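Local coordinates for putative branched-chain amino acid transport system substrate-binding protein (Rhodopseudomonas palustris, PDB 3TX6) that probably captures aromatic acids derived from lignin, such as p-coumarate and related compounds, in the periplasm for uptake by an ABC transporter, at residues A[7-12]-A[44-49]. Numbering follows the deposited sequence. Where two conformers were deposited one is given.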
ATOM      1  N   GLU A   7      -2.609  28.991  -0.954  0.50 16.18           N
ATOM      2  CA  GLU A   7      -2.902  27.572  -1.112  0.50 16.22           C
ATOM      3  C   GLU A   7      -1.765  26.701  -0.628  0.50 17.67           C
ATOM      4  O   GLU A   7      -0.611  27.131  -0.563  0.50 19.17           O
ATOM      5  CB  GLU A   7      -3.214  27.243  -2.564  0.50 17.91           C
ATOM      6  CG  GLU A   7      -2.048  27.286  -3.526  0.50 15.52           C
ATOM      7  CD  GLU A   7      -1.842  28.667  -4.165  0.50 17.59           C
ATOM      8  OE1 GLU A   7      -2.350  29.711  -3.658  0.50 18.00           O
ATOM      9  OE2 GLU A   7      -1.115  28.718  -5.169  0.50 23.72           O
ATOM     10  N   ILE A   8      -2.118  25.467  -0.296  1.00 17.05           N
ATOM     11  CA  ILE A   8      -1.158  24.420  -0.043  1.00 16.09           C
ATOM     12  C   ILE A   8      -1.205  23.540  -1.287  1.00 15.77           C
ATOM     13  O   ILE A   8      -2.276  23.139  -1.732  1.00 16.10           O
ATOM     14  CB  ILE A   8      -1.534  23.686   1.220  1.00 16.66           C
ATOM     15  CG1 ILE A   8      -1.495  24.708   2.422  1.00 20.47           C
ATOM     16  CG2 ILE A   8      -0.639  22.481   1.449  1.00 16.07           C
ATOM     17  CD1 ILE A   8      -2.268  24.201   3.552  1.00 25.31           C
ATOM     18  N   THR A   9      -0.046  23.301  -1.879  1.00 14.72           N
ATOM     19  CA  THR A   9       0.054  22.674  -3.198  1.00 14.79           C
ATOM     20  C   THR A   9       0.535  21.241  -3.006  1.00 14.96           C
ATOM     21  O   THR A   9       1.603  21.006  -2.453  1.00 15.48           O
ATOM     22  CB  THR A   9       1.003  23.474  -4.116  1.00 15.31           C
ATOM     23  OG1 THR A   9       0.527  24.835  -4.178  1.00 17.93           O
ATOM     24  CG2 THR A   9       1.091  22.856  -5.539  1.00 16.47           C
ATOM     25  N   ILE A  10      -0.212  20.300  -3.560  1.00 13.59           N
ATOM     26  CA  ILE A  10       0.043  18.875  -3.382  1.00 12.52           C
ATOM     27  C   ILE A  10       0.045  18.261  -4.766  1.00 13.52           C
ATOM     28  O   ILE A  10      -0.935  18.338  -5.489  1.00 14.85           O
ATOM     29  CB  ILE A  10      -1.056  18.224  -2.567  1.00 13.56           C
ATOM     30  CG1 ILE A  10      -1.117  18.895  -1.187  1.00 14.65           C
ATOM     31  CG2 ILE A  10      -0.846  16.689  -2.410  1.00 14.57           C
ATOM     32  CD1 ILE A  10      -2.442  18.801  -0.522  1.00 20.74           C
ATOM     33  N   GLY A  11       1.165  17.633  -5.122  1.00 12.90           N
ATOM     34  CA  GLY A  11       1.231  16.857  -6.354  1.00 11.56           C
ATOM     35  C   GLY A  11       1.176  15.379  -6.105  1.00 13.30           C
ATOM     36  O   GLY A  11       1.854  14.856  -5.212  1.00 15.60           O
ATOM     37  N   ILE A  12       0.393  14.702  -6.931  0.50 12.48           N
ATOM     38  CA  ILE A  12       0.146  13.282  -6.794  0.50 10.91           C
ATOM     39  C   ILE A  12       0.404  12.599  -8.127  0.50 12.34           C
ATOM     40  O   ILE A  12      -0.202  12.967  -9.139  0.50 13.73           O
ATOM     41  CB  ILE A  12      -1.293  13.023  -6.356  0.50 10.04           C
ATOM     42  CG1 ILE A  12      -1.600  13.885  -5.103  0.50  9.57           C
ATOM     43  CG2 ILE A  12      -1.514  11.520  -6.100  0.50 11.16           C
ATOM     44  CD1 ILE A  12      -2.941  13.649  -4.457  0.50 11.29           C
ATOM     45  N   LYS A  44      -4.538  22.840  -3.356  1.00 15.35           N
ATOM     46  CA  LYS A  44      -4.434  22.789  -4.790  1.00 15.87           C
ATOM     47  C   LYS A  44      -3.788  21.441  -5.065  1.00 15.06           C
ATOM     48  O   LYS A  44      -2.618  21.241  -4.769  1.00 16.13           O
ATOM     49  CB  LYS A  44      -3.559  23.934  -5.311  1.00 19.27           C
ATOM     50  CG  LYS A  44      -3.277  23.860  -6.793  1.00 21.60           C
ATOM     51  CD  LYS A  44      -4.515  24.135  -7.620  1.00 32.92           C
ATOM     52  CE  LYS A  44      -4.211  24.222  -9.121  1.00 40.00           C
ATOM     53  NZ  LYS A  44      -5.439  24.221  -9.973  1.00 49.01           N
ATOM     54  N   VAL A  45      -4.550  20.519  -5.633  1.00 15.54           N
ATOM     55  CA  VAL A  45      -4.122  19.144  -5.807  1.00 16.43           C
ATOM     56  C   VAL A  45      -3.995  18.902  -7.326  1.00 16.54           C
ATOM     57  O   VAL A  45      -4.938  19.107  -8.111  1.00 18.40           O
ATOM     58  CB  VAL A  45      -5.136  18.156  -5.190  1.00 15.90           C
ATOM     59  CG1 VAL A  45      -4.685  16.716  -5.414  1.00 17.56           C
ATOM     60  CG2 VAL A  45      -5.344  18.436  -3.709  1.00 17.14           C
ATOM     61  N   ILE A  46      -2.800  18.475  -7.713  1.00 15.30           N
ATOM     62  CA  ILE A  46      -2.425  18.221  -9.112  1.00 15.95           C
ATOM     63  C   ILE A  46      -2.130  16.738  -9.272  1.00 15.60           C
ATOM     64  O   ILE A  46      -1.288  16.196  -8.574  1.00 17.10           O
ATOM     65  CB  ILE A  46      -1.185  19.031  -9.529  1.00 17.71           C
ATOM     66  CG1 ILE A  46      -1.403  20.522  -9.273  1.00 23.61           C
ATOM     67  CG2 ILE A  46      -0.891  18.782 -11.000  1.00 20.34           C
ATOM     68  CD1 ILE A  46      -0.153  21.283  -8.952  1.00 31.64           C
ATOM     69  N   VAL A  47      -2.931  16.072 -10.088  1.00 15.25           N
ATOM     70  CA  VAL A  47      -2.884  14.615 -10.264  1.00 16.34           C
ATOM     71  C   VAL A  47      -2.408  14.246 -11.628  1.00 16.79           C
ATOM     72  O   VAL A  47      -2.885  14.794 -12.606  1.00 19.61           O
ATOM     73  CB  VAL A  47      -4.252  13.949 -10.000  1.00 21.00           C
ATOM     74  CG1 VAL A  47      -4.080  12.428  -9.946  1.00 20.74           C
ATOM     75  CG2 VAL A  47      -4.822  14.496  -8.700  1.00 23.65           C
ATOM     76  N   LEU A  48      -1.445  13.343 -11.700  1.00 16.71           N
ATOM     77  CA  LEU A  48      -0.937  12.840 -12.970  1.00 16.86           C
ATOM     78  C   LEU A  48      -0.840  11.322 -12.940  1.00 15.16           C
ATOM     79  O   LEU A  48      -0.589  10.751 -11.896  1.00 17.55           O
ATOM     80  CB  LEU A  48       0.484  13.422 -13.219  1.00 15.95           C
ATOM     81  CG  LEU A  48       0.540  14.944 -13.476  1.00 15.11           C
ATOM     82  CD1 LEU A  48       2.008  15.437 -13.562  1.00 16.84           C
ATOM     83  CD2 LEU A  48      -0.249  15.389 -14.746  1.00 19.67           C
ATOM     84  N   ASP A  49      -0.979  10.711 -14.104  1.00 15.55           N
ATOM     85  CA  ASP A  49      -0.722   9.307 -14.318  1.00 14.52           C
ATOM     86  C   ASP A  49       0.751   9.109 -14.640  1.00 13.07           C
ATOM     87  O   ASP A  49       1.309   9.845 -15.455  1.00 14.98           O
ATOM     88  CB  ASP A  49      -1.562   8.871 -15.509  1.00 17.14           C
ATOM     89  CG  ASP A  49      -1.433   7.406 -15.879  1.00 15.79           C
ATOM     90  OD1 ASP A  49      -1.111   6.544 -15.037  1.00 15.36           O
ATOM     91  OD2 ASP A  49      -1.682   7.139 -17.087  1.00 19.96           O
TER
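I10 and I12 of strand 8-14 pair in parallel with V45 and V47 of strand 41-49, a neighbour pair in the sheet of one lobe of the periplasmic-binding-protein fold, joined by a crossover that runs through helix 21-29 and then the short antiparallel edge strand 37-38 before entering 41-49. Five backbone bonds form the parallel ladder. I10 and I12 use both N and O toward the partner strand: I10 N donates to K44 O (2.9 Å) and I10 O receives I46 N (2.9 Å), while I12 N reaches I46 O at 2.8 Å and I12 O takes L48 N. At the start of the ladder, K44 N meets I8 O at 2.8 Å, nearly straight at 173°. Between these rungs, V45 CA and V47 CA each lie 3.3 Å from I10 O and I12 O respectively, as CA-H...O contacts.

On the face carrying I10, I12, V45 and V47, the tip of I12 slants across the valine: in one of its two conformers, I12 CD1 rests 3.7 Å from V45 CG1, the branch set anti to the valine N (chi1 179°). On the face of T9, K44 and I46, G11 brings no side chain beside I46; there I46 CD1 touches T9 CG2 at 4.0 Å.

Helix 282-304 packs on the first of these faces through F291 and L294, F64 of helix 54-67 lies against I46 and L48, and strand 72-75 borders strand 8-14 along its other edge.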